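Local coordinates for protein hydrolase, haloacid dehalogenase-like family (Porphyromonas gingivalis, PDB 2I6X) that probably acts as a hydrolase of the haloacid dehalogenase superfamily, with no specific substrate assigned, at residues L50-G55 and S143-Y149; E59-R63 and N114-L118; E23-F28 and D81-F86. One frame throughout, in Å; residues are numbered along the deposited sequence.

Contact 1: residues L50-G55 and S143-Y149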
ATOM      1  N   LEU A  50       8.148  11.290   1.044  1.00 65.16           N
ATOM      2  CA  LEU A  50       8.061  10.823  -0.335  1.00 65.48           C
ATOM      3  C   LEU A  50       9.337  10.114  -0.765  1.00 65.29           C
ATOM      4  O   LEU A  50       9.284   9.163  -1.540  1.00 65.60           O
ATOM      5  CB  LEU A  50       7.715  11.944  -1.333  1.00 65.43           C
ATOM      6  CG  LEU A  50       7.746  11.487  -2.808  1.00 66.02           C
ATOM      7  CD1 LEU A  50       6.651  10.436  -3.078  1.00 66.96           C
ATOM      8  CD2 LEU A  50       7.681  12.633  -3.828  1.00 65.56           C
ATOM      9  N   ASP A  51      10.479  10.593  -0.283  1.00 65.42           N
ATOM     10  CA  ASP A  51      11.764   9.966  -0.592  1.00 65.56           C
ATOM     11  C   ASP A  51      11.775   8.554  -0.005  1.00 65.08           C
ATOM     12  O   ASP A  51      12.366   7.637  -0.578  1.00 65.39           O
ATOM     13  CB  ASP A  51      12.928  10.795  -0.033  1.00 65.75           C
ATOM     14  CG  ASP A  51      13.123  12.115  -0.770  1.00 67.51           C
ATOM     15  OD1 ASP A  51      12.541  12.300  -1.867  1.00 69.77           O
ATOM     16  OD2 ASP A  51      13.871  12.981  -0.254  1.00 69.97           O
ATOM     17  N   LEU A  52      11.097   8.395   1.126  1.00 63.87           N
ATOM     18  CA  LEU A  52      10.964   7.106   1.772  1.00 63.87           C
ATOM     19  C   LEU A  52      10.090   6.099   0.976  1.00 63.78           C
ATOM     20  O   LEU A  52      10.489   4.935   0.861  1.00 62.87           O
ATOM     21  CB  LEU A  52      10.452   7.268   3.218  1.00 63.49           C
ATOM     22  CG  LEU A  52      10.149   5.997   4.035  1.00 63.63           C
ATOM     23  CD1 LEU A  52      11.428   5.248   4.414  1.00 62.62           C
ATOM     24  CD2 LEU A  52       9.322   6.326   5.263  1.00 63.09           C
ATOM     25  N   GLU A  53       8.931   6.545   0.449  1.00 63.75           N
ATOM     26  CA  GLU A  53       8.000   5.670  -0.322  1.00 64.49           C
ATOM     27  C   GLU A  53       8.561   5.288  -1.658  1.00 64.26           C
ATOM     28  O   GLU A  53       8.327   4.188  -2.133  1.00 64.07           O
ATOM     29  CB  GLU A  53       6.665   6.348  -0.671  1.00 64.67           C
ATOM     30  CG  GLU A  53       5.967   7.036   0.447  1.00 68.22           C
ATOM     31  CD  GLU A  53       4.471   6.807   0.383  1.00 71.86           C
ATOM     32  OE1 GLU A  53       3.853   7.233  -0.636  1.00 70.00           O
ATOM     33  OE2 GLU A  53       3.943   6.185   1.368  1.00 73.20           O
ATOM     34  N   SER A  54       9.232   6.249  -2.283  1.00 64.08           N
ATOM     35  CA  SER A  54       9.671   6.129  -3.644  1.00 64.67           C
ATOM     36  C   SER A  54      10.998   5.389  -3.725  1.00 65.12           C
ATOM     37  O   SER A  54      11.457   5.053  -4.807  1.00 65.37           O
ATOM     38  CB  SER A  54       9.801   7.520  -4.263  1.00 64.82           C
ATOM     39  OG  SER A  54      11.026   8.144  -3.901  1.00 65.95           O
ATOM     40  N   GLY A  55      11.622   5.148  -2.578  1.00 65.63           N
ATOM     41  CA  GLY A  55      12.911   4.482  -2.545  1.00 65.79           C
ATOM     42  C   GLY A  55      14.092   5.403  -2.780  1.00 65.88           C
ATOM     43  O   GLY A  55      15.234   4.959  -2.695  1.00 66.22           O
ATOM     44  N   SER A 143       6.133   0.523  -4.137  1.00 63.34           N
ATOM     45  CA  SER A 143       6.787   1.766  -4.529  1.00 63.83           C
ATOM     46  C   SER A 143       8.274   1.852  -4.155  1.00 64.38           C
ATOM     47  O   SER A 143       9.119   2.115  -5.013  1.00 64.74           O
ATOM     48  CB  SER A 143       6.017   2.961  -3.962  1.00 64.03           C
ATOM     49  OG  SER A 143       6.104   2.992  -2.557  1.00 64.88           O
ATOM     50  N   CYS A 144       8.600   1.597  -2.894  1.00 64.52           N
ATOM     51  CA  CYS A 144       9.991   1.713  -2.424  1.00 64.74           C
ATOM     52  C   CYS A 144      10.924   0.649  -3.000  1.00 65.10           C
ATOM     53  O   CYS A 144      12.139   0.842  -3.014  1.00 64.15           O
ATOM     54  CB  CYS A 144      10.080   1.741  -0.880  1.00 64.77           C
ATOM     55  SG  CYS A 144       9.319   0.318  -0.028  1.00 64.92           S
ATOM     56  N   GLN A 145      10.374  -0.466  -3.474  1.00 65.34           N
ATOM     57  CA  GLN A 145      11.227  -1.456  -4.139  1.00 66.48           C
ATOM     58  C   GLN A 145      11.481  -1.075  -5.603  1.00 67.00           C
ATOM     59  O   GLN A 145      12.410  -1.557  -6.215  1.00 66.77           O
ATOM     60  CB  GLN A 145      10.621  -2.863  -4.031  1.00 66.24           C
ATOM     61  CG  GLN A 145      10.444  -3.322  -2.593  1.00 66.93           C
ATOM     62  CD  GLN A 145       9.945  -4.763  -2.444  1.00 67.87           C
ATOM     63  OE1 GLN A 145       8.929  -5.172  -3.031  1.00 67.74           O
ATOM     64  NE2 GLN A 145      10.661  -5.534  -1.630  1.00 66.74           N
HETATM   65  N   MSE A 146      10.648  -0.202  -6.159  1.00 67.47           N
HETATM   66  CA  MSE A 146      10.652   0.015  -7.585  1.00 69.05           C
HETATM   67  C   MSE A 146      11.302   1.343  -7.972  1.00 66.74           C
HETATM   68  O   MSE A 146      11.656   1.555  -9.126  1.00 65.60           O
HETATM   69  CB  MSE A 146       9.223  -0.075  -8.108  1.00 68.49           C
HETATM   70  CG  MSE A 146       8.593  -1.442  -7.934  1.00 71.02           C
HETATM   71 SE   MSE A 146       6.662  -1.412  -8.253  1.00 79.03          SE
HETATM   72  CE  MSE A 146       6.697  -1.608 -10.211  1.00 75.10           C
ATOM     73  N   GLY A 147      11.475   2.218  -6.987  1.00 65.94           N
ATOM     74  CA  GLY A 147      11.878   3.583  -7.240  1.00 65.04           C
ATOM     75  C   GLY A 147      10.808   4.386  -7.981  1.00 65.28           C
ATOM     76  O   GLY A 147      11.144   5.320  -8.701  1.00 64.98           O
ATOM     77  N   LYS A 148       9.527   4.026  -7.825  1.00 64.44           N
ATOM     78  CA  LYS A 148       8.436   4.760  -8.478  1.00 64.51           C
ATOM     79  C   LYS A 148       7.237   4.766  -7.532  1.00 65.05           C
ATOM     80  O   LYS A 148       7.202   3.998  -6.565  1.00 65.61           O
ATOM     81  CB  LYS A 148       8.012   4.133  -9.821  1.00 64.29           C
ATOM     82  CG  LYS A 148       9.112   3.790 -10.810  1.00 64.38           C
ATOM     83  CD  LYS A 148       8.543   3.043 -11.990  1.00 64.00           C
ATOM     84  CE  LYS A 148       9.440   3.187 -13.222  1.00 66.10           C
ATOM     85  NZ  LYS A 148      10.498   2.156 -13.357  1.00 65.58           N
ATOM     86  N   TYR A 149       6.254   5.618  -7.803  1.00 64.40           N
ATOM     87  CA  TYR A 149       5.142   5.782  -6.871  1.00 64.69           C
ATOM     88  C   TYR A 149       3.920   6.198  -7.615  1.00 64.07           C
ATOM     89  O   TYR A 149       3.995   6.936  -8.572  1.00 64.85           O
ATOM     90  CB  TYR A 149       5.466   6.796  -5.737  1.00 64.56           C
ATOM     91  CG  TYR A 149       5.929   8.163  -6.224  1.00 65.51           C
ATOM     92  CD1 TYR A 149       7.281   8.380  -6.603  1.00 65.69           C
ATOM     93  CD2 TYR A 149       5.039   9.239  -6.318  1.00 63.78           C
ATOM     94  CE1 TYR A 149       7.723   9.627  -7.065  1.00 64.03           C
ATOM     95  CE2 TYR A 149       5.481  10.500  -6.801  1.00 64.95           C
ATOM     96  CZ  TYR A 149       6.821  10.676  -7.161  1.00 65.22           C
ATOM     97  OH  TYR A 149       7.268  11.911  -7.622  1.00 68.57           O
TER

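Contact 2: residues E59-R63 and N114-L118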
ATOM      1  N   GLU A  59      15.962   3.538   4.029  1.00 63.19           N
ATOM      2  CA  GLU A  59      15.473   3.689   5.396  1.00 63.53           C
ATOM      3  C   GLU A  59      16.512   4.447   6.239  1.00 64.13           C
ATOM      4  O   GLU A  59      16.195   5.460   6.870  1.00 64.22           O
ATOM      5  CB  GLU A  59      15.134   2.310   5.953  1.00 63.77           C
ATOM      6  CG  GLU A  59      14.484   2.299   7.310  1.00 63.96           C
ATOM      7  CD  GLU A  59      15.474   2.595   8.418  1.00 64.09           C
ATOM      8  OE1 GLU A  59      16.612   2.068   8.347  1.00 65.28           O
ATOM      9  OE2 GLU A  59      15.119   3.359   9.344  1.00 64.23           O
ATOM     10  N   GLU A  60      17.760   3.984   6.198  1.00 64.75           N
ATOM     11  CA  GLU A  60      18.880   4.619   6.912  1.00 65.60           C
ATOM     12  C   GLU A  60      19.048   6.087   6.563  1.00 65.34           C
ATOM     13  O   GLU A  60      19.269   6.921   7.454  1.00 65.34           O
ATOM     14  CB  GLU A  60      20.192   3.860   6.640  1.00 65.98           C
ATOM     15  CG  GLU A  60      21.494   4.615   6.988  1.00 69.72           C
ATOM     16  CD  GLU A  60      22.206   4.122   8.251  1.00 72.76           C
ATOM     17  OE1 GLU A  60      23.431   4.366   8.354  1.00 73.53           O
ATOM     18  OE2 GLU A  60      21.560   3.504   9.132  1.00 75.07           O
ATOM     19  N   GLU A  61      18.961   6.392   5.268  1.00 64.96           N
ATOM     20  CA  GLU A  61      19.091   7.757   4.773  1.00 64.79           C
ATOM     21  C   GLU A  61      17.956   8.686   5.230  1.00 64.51           C
ATOM     22  O   GLU A  61      18.212   9.825   5.631  1.00 64.86           O
ATOM     23  CB  GLU A  61      19.218   7.770   3.245  1.00 64.59           C
ATOM     24  CG  GLU A  61      20.558   7.263   2.725  1.00 64.53           C
ATOM     25  CD  GLU A  61      20.610   7.237   1.207  1.00 65.85           C
ATOM     26  OE1 GLU A  61      19.636   6.761   0.578  1.00 67.05           O
ATOM     27  OE2 GLU A  61      21.625   7.698   0.638  1.00 65.50           O
ATOM     28  N   PHE A  62      16.720   8.188   5.189  1.00 63.88           N
ATOM     29  CA  PHE A  62      15.540   8.940   5.624  1.00 63.44           C
ATOM     30  C   PHE A  62      15.583   9.285   7.117  1.00 64.49           C
ATOM     31  O   PHE A  62      15.220  10.395   7.528  1.00 65.08           O
ATOM     32  CB  PHE A  62      14.275   8.147   5.273  1.00 62.41           C
ATOM     33  CG  PHE A  62      13.053   8.531   6.070  1.00 60.92           C
ATOM     34  CD1 PHE A  62      12.210   9.566   5.632  1.00 57.43           C
ATOM     35  CD2 PHE A  62      12.708   7.812   7.238  1.00 58.79           C
ATOM     36  CE1 PHE A  62      11.041   9.908   6.355  1.00 58.46           C
ATOM     37  CE2 PHE A  62      11.543   8.142   7.992  1.00 58.11           C
ATOM     38  CZ  PHE A  62      10.694   9.184   7.542  1.00 59.26           C
ATOM     39  N   ARG A  63      16.042   8.340   7.923  1.00 64.49           N
ATOM     40  CA  ARG A  63      16.076   8.535   9.350  1.00 65.55           C
ATOM     41  C   ARG A  63      17.188   9.505   9.754  1.00 65.45           C
ATOM     42  O   ARG A  63      17.001  10.346  10.639  1.00 65.39           O
ATOM     43  CB  ARG A  63      16.225   7.182  10.044  1.00 65.79           C
ATOM     44  CG  ARG A  63      15.982   7.217  11.529  1.00 68.00           C
ATOM     45  CD  ARG A  63      15.789   5.821  12.094  1.00 69.34           C
ATOM     46  NE  ARG A  63      16.414   4.775  11.282  1.00 70.13           N
ATOM     47  CZ  ARG A  63      17.682   4.396  11.392  1.00 69.89           C
ATOM     48  NH1 ARG A  63      18.465   4.999  12.273  1.00 69.49           N
ATOM     49  NH2 ARG A  63      18.169   3.441  10.599  1.00 68.89           N
ATOM     50  N   ASN A 114       6.430   1.816   2.615  1.00 63.23           N
ATOM     51  CA  ASN A 114       7.761   2.127   3.043  1.00 62.22           C
ATOM     52  C   ASN A 114       8.384   0.821   3.534  1.00 61.86           C
ATOM     53  O   ASN A 114       7.667  -0.146   3.719  1.00 62.21           O
ATOM     54  CB  ASN A 114       7.678   3.185   4.117  1.00 61.87           C
ATOM     55  CG  ASN A 114       6.828   2.753   5.270  1.00 63.27           C
ATOM     56  OD1 ASN A 114       7.245   1.917   6.095  1.00 64.67           O
ATOM     57  ND2 ASN A 114       5.625   3.295   5.347  1.00 63.52           N
ATOM     58  N   PRO A 115       9.724   0.771   3.693  1.00 61.53           N
ATOM     59  CA  PRO A 115      10.422  -0.427   4.210  1.00 61.33           C
ATOM     60  C   PRO A 115       9.944  -0.987   5.561  1.00 61.08           C
ATOM     61  O   PRO A 115      10.075  -2.194   5.779  1.00 61.50           O
ATOM     62  CB  PRO A 115      11.870   0.045   4.354  1.00 60.29           C
ATOM     63  CG  PRO A 115      11.986   1.149   3.450  1.00 61.28           C
ATOM     64  CD  PRO A 115      10.669   1.837   3.342  1.00 60.39           C
ATOM     65  N   TYR A 116       9.452  -0.122   6.456  1.00 60.66           N
ATOM     66  CA  TYR A 116       8.985  -0.525   7.786  1.00 60.18           C
ATOM     67  C   TYR A 116       7.744  -1.404   7.661  1.00 61.25           C
ATOM     68  O   TYR A 116       7.690  -2.491   8.235  1.00 61.66           O
ATOM     69  CB  TYR A 116       8.651   0.684   8.670  1.00 58.36           C
ATOM     70  CG  TYR A 116       9.761   1.694   8.826  1.00 56.87           C
ATOM     71  CD1 TYR A 116      10.823   1.469   9.709  1.00 54.53           C
ATOM     72  CD2 TYR A 116       9.755   2.885   8.087  1.00 54.90           C
ATOM     73  CE1 TYR A 116      11.844   2.402   9.843  1.00 53.07           C
ATOM     74  CE2 TYR A 116      10.768   3.814   8.225  1.00 53.44           C
ATOM     75  CZ  TYR A 116      11.805   3.573   9.098  1.00 53.83           C
ATOM     76  OH  TYR A 116      12.799   4.507   9.225  1.00 53.61           O
ATOM     77  N   VAL A 117       6.755  -0.935   6.908  1.00 62.18           N
ATOM     78  CA  VAL A 117       5.525  -1.694   6.730  1.00 63.54           C
ATOM     79  C   VAL A 117       5.846  -3.017   6.032  1.00 63.93           C
ATOM     80  O   VAL A 117       5.321  -4.063   6.385  1.00 63.69           O
ATOM     81  CB  VAL A 117       4.439  -0.860   5.983  1.00 63.87           C
ATOM     82  CG1 VAL A 117       3.210  -1.714   5.635  1.00 63.48           C
ATOM     83  CG2 VAL A 117       4.006   0.303   6.861  1.00 64.31           C
ATOM     84  N   LEU A 118       6.756  -2.956   5.070  1.00 64.90           N
ATOM     85  CA  LEU A 118       7.209  -4.142   4.374  1.00 65.55           C
ATOM     86  C   LEU A 118       7.932  -5.129   5.287  1.00 65.90           C
ATOM     87  O   LEU A 118       7.719  -6.337   5.151  1.00 67.04           O
ATOM     88  CB  LEU A 118       8.082  -3.764   3.186  1.00 65.51           C
ATOM     89  CG  LEU A 118       7.335  -3.353   1.923  1.00 67.14           C
ATOM     90  CD1 LEU A 118       8.356  -3.132   0.798  1.00 68.70           C
ATOM     91  CD2 LEU A 118       6.279  -4.411   1.542  1.00 67.91           C
TER

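Contact 3: residues E23-F28 and D81-F86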
ATOM      1  N   GLU A  23      -3.294   8.677  14.773  1.00 64.85           N
ATOM      2  CA  GLU A  23      -2.529   7.887  15.721  1.00 64.88           C
ATOM      3  C   GLU A  23      -1.042   7.922  15.391  1.00 65.35           C
ATOM      4  O   GLU A  23      -0.200   8.177  16.278  1.00 65.96           O
ATOM      5  CB  GLU A  23      -3.056   6.450  15.769  1.00 65.21           C
ATOM      6  CG  GLU A  23      -2.229   5.494  16.623  1.00 64.93           C
ATOM      7  CD  GLU A  23      -2.100   5.947  18.068  1.00 67.48           C
ATOM      8  OE1 GLU A  23      -1.093   5.554  18.696  1.00 68.89           O
ATOM      9  OE2 GLU A  23      -2.987   6.695  18.570  1.00 67.07           O
ATOM     10  N   SER A  24      -0.708   7.690  14.125  1.00 65.26           N
ATOM     11  CA  SER A  24       0.668   7.903  13.687  1.00 65.46           C
ATOM     12  C   SER A  24       1.129   9.355  13.912  1.00 65.43           C
ATOM     13  O   SER A  24       2.261   9.566  14.325  1.00 65.87           O
ATOM     14  CB  SER A  24       0.866   7.482  12.243  1.00 65.52           C
ATOM     15  OG  SER A  24       2.244   7.472  11.907  1.00 66.79           O
ATOM     16  N   ILE A  25       0.265  10.349  13.669  1.00 65.54           N
ATOM     17  CA  ILE A  25       0.623  11.745  13.976  1.00 65.44           C
ATOM     18  C   ILE A  25       0.962  11.901  15.478  1.00 65.40           C
ATOM     19  O   ILE A  25       1.921  12.596  15.824  1.00 65.17           O
ATOM     20  CB  ILE A  25      -0.472  12.780  13.576  1.00 65.36           C
ATOM     21  CG1 ILE A  25      -0.839  12.715  12.081  1.00 67.08           C
ATOM     22  CG2 ILE A  25      -0.071  14.198  13.974  1.00 64.49           C
ATOM     23  CD1 ILE A  25       0.292  12.932  11.091  1.00 69.36           C
ATOM     24  N   ARG A  26       0.173  11.255  16.341  0.50 65.36           N
ATOM     25  CA  ARG A  26       0.373  11.275  17.801  0.50 65.30           C
ATOM     26  C   ARG A  26       1.746  10.705  18.191  0.50 64.66           C
ATOM     27  O   ARG A  26       2.477  11.325  18.968  0.50 64.62           O
ATOM     28  CB  ARG A  26      -0.759  10.500  18.502  0.50 65.11           C
ATOM     29  CG  ARG A  26      -0.843  10.659  20.015  0.50 65.68           C
ATOM     30  CD  ARG A  26      -1.574   9.469  20.669  0.50 66.04           C
ATOM     31  NE  ARG A  26      -0.779   8.228  20.661  0.50 67.23           N
ATOM     32  CZ  ARG A  26      -1.170   7.067  21.195  0.50 67.81           C
ATOM     33  NH1 ARG A  26      -0.381   6.004  21.133  0.50 68.25           N
ATOM     34  NH2 ARG A  26      -2.356   6.961  21.791  0.50 67.67           N
ATOM     35  N   ARG A  27       2.090   9.544  17.635  1.00 64.15           N
ATOM     36  CA  ARG A  27       3.360   8.877  17.933  1.00 63.43           C
ATOM     37  C   ARG A  27       4.573   9.683  17.426  1.00 63.61           C
ATOM     38  O   ARG A  27       5.576   9.858  18.152  1.00 63.50           O
ATOM     39  CB  ARG A  27       3.358   7.442  17.387  1.00 63.55           C
ATOM     40  CG  ARG A  27       2.310   6.524  18.013  1.00 62.52           C
ATOM     41  CD  ARG A  27       2.441   5.097  17.489  1.00 62.61           C
ATOM     42  NE  ARG A  27       1.338   4.257  17.941  1.00 61.95           N
ATOM     43  CZ  ARG A  27       1.287   2.921  17.853  1.00 63.04           C
ATOM     44  NH1 ARG A  27       2.292   2.214  17.317  1.00 60.31           N
ATOM     45  NH2 ARG A  27       0.217   2.282  18.324  1.00 59.82           N
ATOM     46  N   PHE A  28       4.456  10.226  16.210  1.00 62.98           N
ATOM     47  CA  PHE A  28       5.504  11.107  15.673  1.00 62.16           C
ATOM     48  C   PHE A  28       5.773  12.350  16.517  1.00 62.42           C
ATOM     49  O   PHE A  28       6.928  12.721  16.723  1.00 63.06           O
ATOM     50  CB  PHE A  28       5.246  11.472  14.216  1.00 60.94           C
ATOM     51  CG  PHE A  28       5.771  10.460  13.252  1.00 59.26           C
ATOM     52  CD1 PHE A  28       7.136  10.184  13.193  1.00 57.76           C
ATOM     53  CD2 PHE A  28       4.898   9.762  12.403  1.00 59.08           C
ATOM     54  CE1 PHE A  28       7.633   9.228  12.294  1.00 58.42           C
ATOM     55  CE2 PHE A  28       5.369   8.799  11.493  1.00 56.15           C
ATOM     56  CZ  PHE A  28       6.743   8.535  11.433  1.00 58.42           C
ATOM     57  N   ASP A  81       7.879   2.119  15.032  1.00 64.70           N
ATOM     58  CA  ASP A  81       6.776   2.197  15.980  1.00 65.61           C
ATOM     59  C   ASP A  81       5.758   3.327  15.695  1.00 66.02           C
ATOM     60  O   ASP A  81       4.547   3.131  15.844  1.00 66.57           O
ATOM     61  CB  ASP A  81       7.341   2.347  17.388  1.00 64.88           C
ATOM     62  CG  ASP A  81       6.268   2.546  18.423  1.00 65.45           C
ATOM     63  OD1 ASP A  81       5.647   1.557  18.840  1.00 64.32           O
ATOM     64  OD2 ASP A  81       6.058   3.709  18.832  1.00 67.35           O
ATOM     65  N   ALA A  82       6.249   4.503  15.313  1.00 66.04           N
ATOM     66  CA  ALA A  82       5.368   5.611  14.939  1.00 66.50           C
ATOM     67  C   ALA A  82       4.638   5.371  13.617  1.00 66.58           C
ATOM     68  O   ALA A  82       3.436   5.639  13.510  1.00 67.13           O
ATOM     69  CB  ALA A  82       6.149   6.921  14.888  1.00 66.48           C
ATOM     70  N   LEU A  83       5.351   4.884  12.605  1.00 66.13           N
ATOM     71  CA  LEU A  83       4.711   4.584  11.340  1.00 66.53           C
ATOM     72  C   LEU A  83       3.654   3.492  11.521  1.00 67.07           C
ATOM     73  O   LEU A  83       2.558   3.555  10.960  1.00 67.44           O
ATOM     74  CB  LEU A  83       5.744   4.199  10.281  1.00 66.39           C
ATOM     75  CG  LEU A  83       5.995   5.078   9.032  1.00 68.19           C
ATOM     76  CD1 LEU A  83       5.043   6.275   8.780  1.00 64.97           C
ATOM     77  CD2 LEU A  83       7.446   5.486   8.944  1.00 66.51           C
ATOM     78  N   LEU A  84       3.953   2.492  12.332  1.00 67.27           N
ATOM     79  CA  LEU A  84       2.970   1.440  12.524  1.00 67.84           C
ATOM     80  C   LEU A  84       1.692   1.880  13.284  1.00 67.26           C
ATOM     81  O   LEU A  84       0.733   1.120  13.336  1.00 66.67           O
ATOM     82  CB  LEU A  84       3.609   0.203  13.150  1.00 68.09           C
ATOM     83  CG  LEU A  84       3.875  -0.830  12.059  1.00 69.46           C
ATOM     84  CD1 LEU A  84       5.022  -0.483  11.095  1.00 69.71           C
ATOM     85  CD2 LEU A  84       4.198  -2.046  12.827  1.00 74.29           C
ATOM     86  N   GLY A  85       1.688   3.101  13.835  1.00 66.32           N
ATOM     87  CA  GLY A  85       0.482   3.695  14.398  1.00 65.83           C
ATOM     88  C   GLY A  85      -0.614   3.883  13.360  1.00 65.87           C
ATOM     89  O   GLY A  85      -1.787   3.947  13.708  1.00 65.58           O
ATOM     90  N   PHE A  86      -0.213   4.014  12.094  1.00 65.89           N
ATOM     91  CA  PHE A  86      -1.116   4.052  10.948  1.00 66.88           C
ATOM     92  C   PHE A  86      -2.009   2.816  10.818  1.00 66.88           C
ATOM     93  O   PHE A  86      -3.140   2.934  10.336  1.00 66.66           O
ATOM     94  CB  PHE A  86      -0.312   4.175   9.636  1.00 66.94           C
ATOM     95  CG  PHE A  86      -0.306   5.554   9.032  1.00 67.31           C
ATOM     96  CD1 PHE A  86      -1.405   6.023   8.331  1.00 69.06           C
ATOM     97  CD2 PHE A  86       0.823   6.376   9.140  1.00 69.63           C
ATOM     98  CE1 PHE A  86      -1.386   7.299   7.720  1.00 70.14           C
ATOM     99  CE2 PHE A  86       0.851   7.670   8.557  1.00 68.76           C
ATOM    100  CZ  PHE A  86      -0.255   8.127   7.848  1.00 69.27           C
TER

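Contact 1: residues L50-G55 and S143-Y149
Leu50 lies across the ring of Tyr149 at about a right angle. The two residues belong to different parts of a haloacid dehalogenase fold, cap and core. Helix 48-54 is part of the helical cap inserted after the first strand of the Rossmann-like core. Residues 143-149 follow core strand 139-142. Leu50 CD1 stands over the middle of the Tyr149 ring, 3.8 Å from its centroid and only 9° off the ring normal. This is a CH-pi contact. The second methyl, CD2, lies farther along the ring, 3.9 Å from Tyr149 OH. With chi1 at 54°, Tyr149 CG sits between its own backbone N and carbonyl carbon, and this turn sends the ring toward the cap helix. Ser54 CB meets the ring obliquely, 3.5 Å from Tyr149 CD1. The hydroxyl of Ser54 turns back to its own helix, with a weak bond to Leu50 O and another bond to Arg56 N.

Gly55, with positive phi, is the first residue past helix 48-54. Its CA comes within 4.0 Å of Cys144 CA, so the two backbones nearly touch here. Cys144 presents CB to the carbonyl oxygens of Leu52 and Glu53, and its side chain also packs on Pro115 and Leu118 of helix 115-121. On the core side Gly147, also with positive phi, turns the chain out of helix 143-146. Ser143 OG serves both sides: it accepts from Thr113 N and donates to Glu53 O at 2.6 Å, above the Glu53 carbonyl plane, 38° out of it.

Contact 2: residues E59-R63 and N114-L118
Glu59 and Tyr116 make the polar link. The Tyr116 hydroxyl donates a weak hydrogen bond, OH to Glu59 OE2, 2.6 Å long. The carboxylate stands steeply to the ring, with the planes 79° apart. Glu59 CG also comes close, 3.5 Å from Tyr116 CZ. A bend at chi2 (-75°) turns the carboxylate of Glu59 along its own helix to Arg63, one turn on.

The charged pairing lies within helix 59-70. Arg63 grips Glu59 side-on with two nitrogens, one to each oxygen. Arg63 NE donates to Glu59 OE2 at 2.7 Å and NH2 to Glu59 OE1 at 3.1 Å. Both oxygens use their syn lone pairs, and both lie in the guanidinium plane. Glu59 OE2 thus receives from Arg63 and from Tyr116. The two bonds to Arg63, one at each oxygen, fix how the carboxylate is turned. The nearby positive charge probably keeps Glu59 ionised.

Helix 59-70 belongs to the helical cap of the haloacid dehalogenase fold. Helix 115-121 follows core strand 106-111. The contact therefore bridges cap and core.

Apolar contacts are looser. Phe62 CE2 lies 4.4 Å from Tyr116 CE2, and Tyr116 OH lies at the edge of the Phe62 ring. Pro115 CG touches Glu59 CB at 4.2 Å. Tyr116 reaches further into the cap, onto Tyr76, Val79, Tyr80 and Leu83 of helix 76-83.

Capping sets the start of the core helix. Asn114 is the N-cap of helix 115-121, and its OD1 accepts from Val117 N at 3.0 Å. The amide nitrogen lies above the carbonyl plane of the Asn114 side chain.

Contact 3: residues E23-F28 and D81-F86
Ser24 and Arg27 reach across from helix 21-30 and bond to backbone carbonyls near the end of helix 76-83. Ser24 OG donates to Ala82 O at 2.7 Å. It comes from one face of the carbonyl plane, while Gly85 N reaches the same oxygen from the opposite face. Ala82 O therefore serves both the neighbouring helix and its own turn. With its hydroxyl anti to the backbone N (chi1 -170°), Ser24 also lies beside the Phe86 ring, which it meets obliquely with CB 3.3 Å from Phe86 CD2.

Arg27 runs out extended from CG to NE. Its NH1 donates to Asp81 O at 2.8 Å, and that oxygen lies close to the guanidinium plane. Gly85 CA sits over one guanidinium face. Here the backbones come very near, with Ser24 CA only 4.3 Å from Gly85 CA.

The charged groups form a network. Arg27 NE donates to Glu23 OE1, using the anti lone pair of that oxygen. In one of its two conformers Arg26 NH1 also pairs with Glu23 OE1, so this link is less certain. Asp81 OD1 adds only a long ion pair with Arg27 NH1, well out of the guanidinium plane.

Apolar contacts lie on Phe28. Ala82 CB stands over the ring centre, 3.6 Å from the centroid and 5° off the normal, a CH-pi contact. Leu83 CD1 meets the ring edge instead, 3.7 Å from Phe28 CE2.

Both helices belong to the cap of this haloacid dehalogenase fold. Strand 17-19 leads into helix 21-30, and strand 87-90 follows residues 81-86; these two strands pair antiparallel. Helix 36-39 packs against Ile25 and Phe28, and Leu83 and Leu84 touch helix 115-121 of the core.

Contacts 1 and 2 both join cap to core, while contact 3 lies within the cap. All three are partly buried, and contact 3 lies farthest from the chain centre. Contact 1 combines a methyl over an aromatic face with a hydroxyl bonded to a helix-end carbonyl. Contact 2 is smaller and relies on a carboxylate shared by an arginine and a tyrosine. Contact 3 buries most surface and sets backbone-directed bonds between a charged rim and an aromatic interior. The contacts meet through common side chains. Leu52 packs on Pro115 and Asn114, Cys144 on Leu118, and Leu83 on Tyr116. Helix 115-121 thus links 50-55, 59-63 and 81-86.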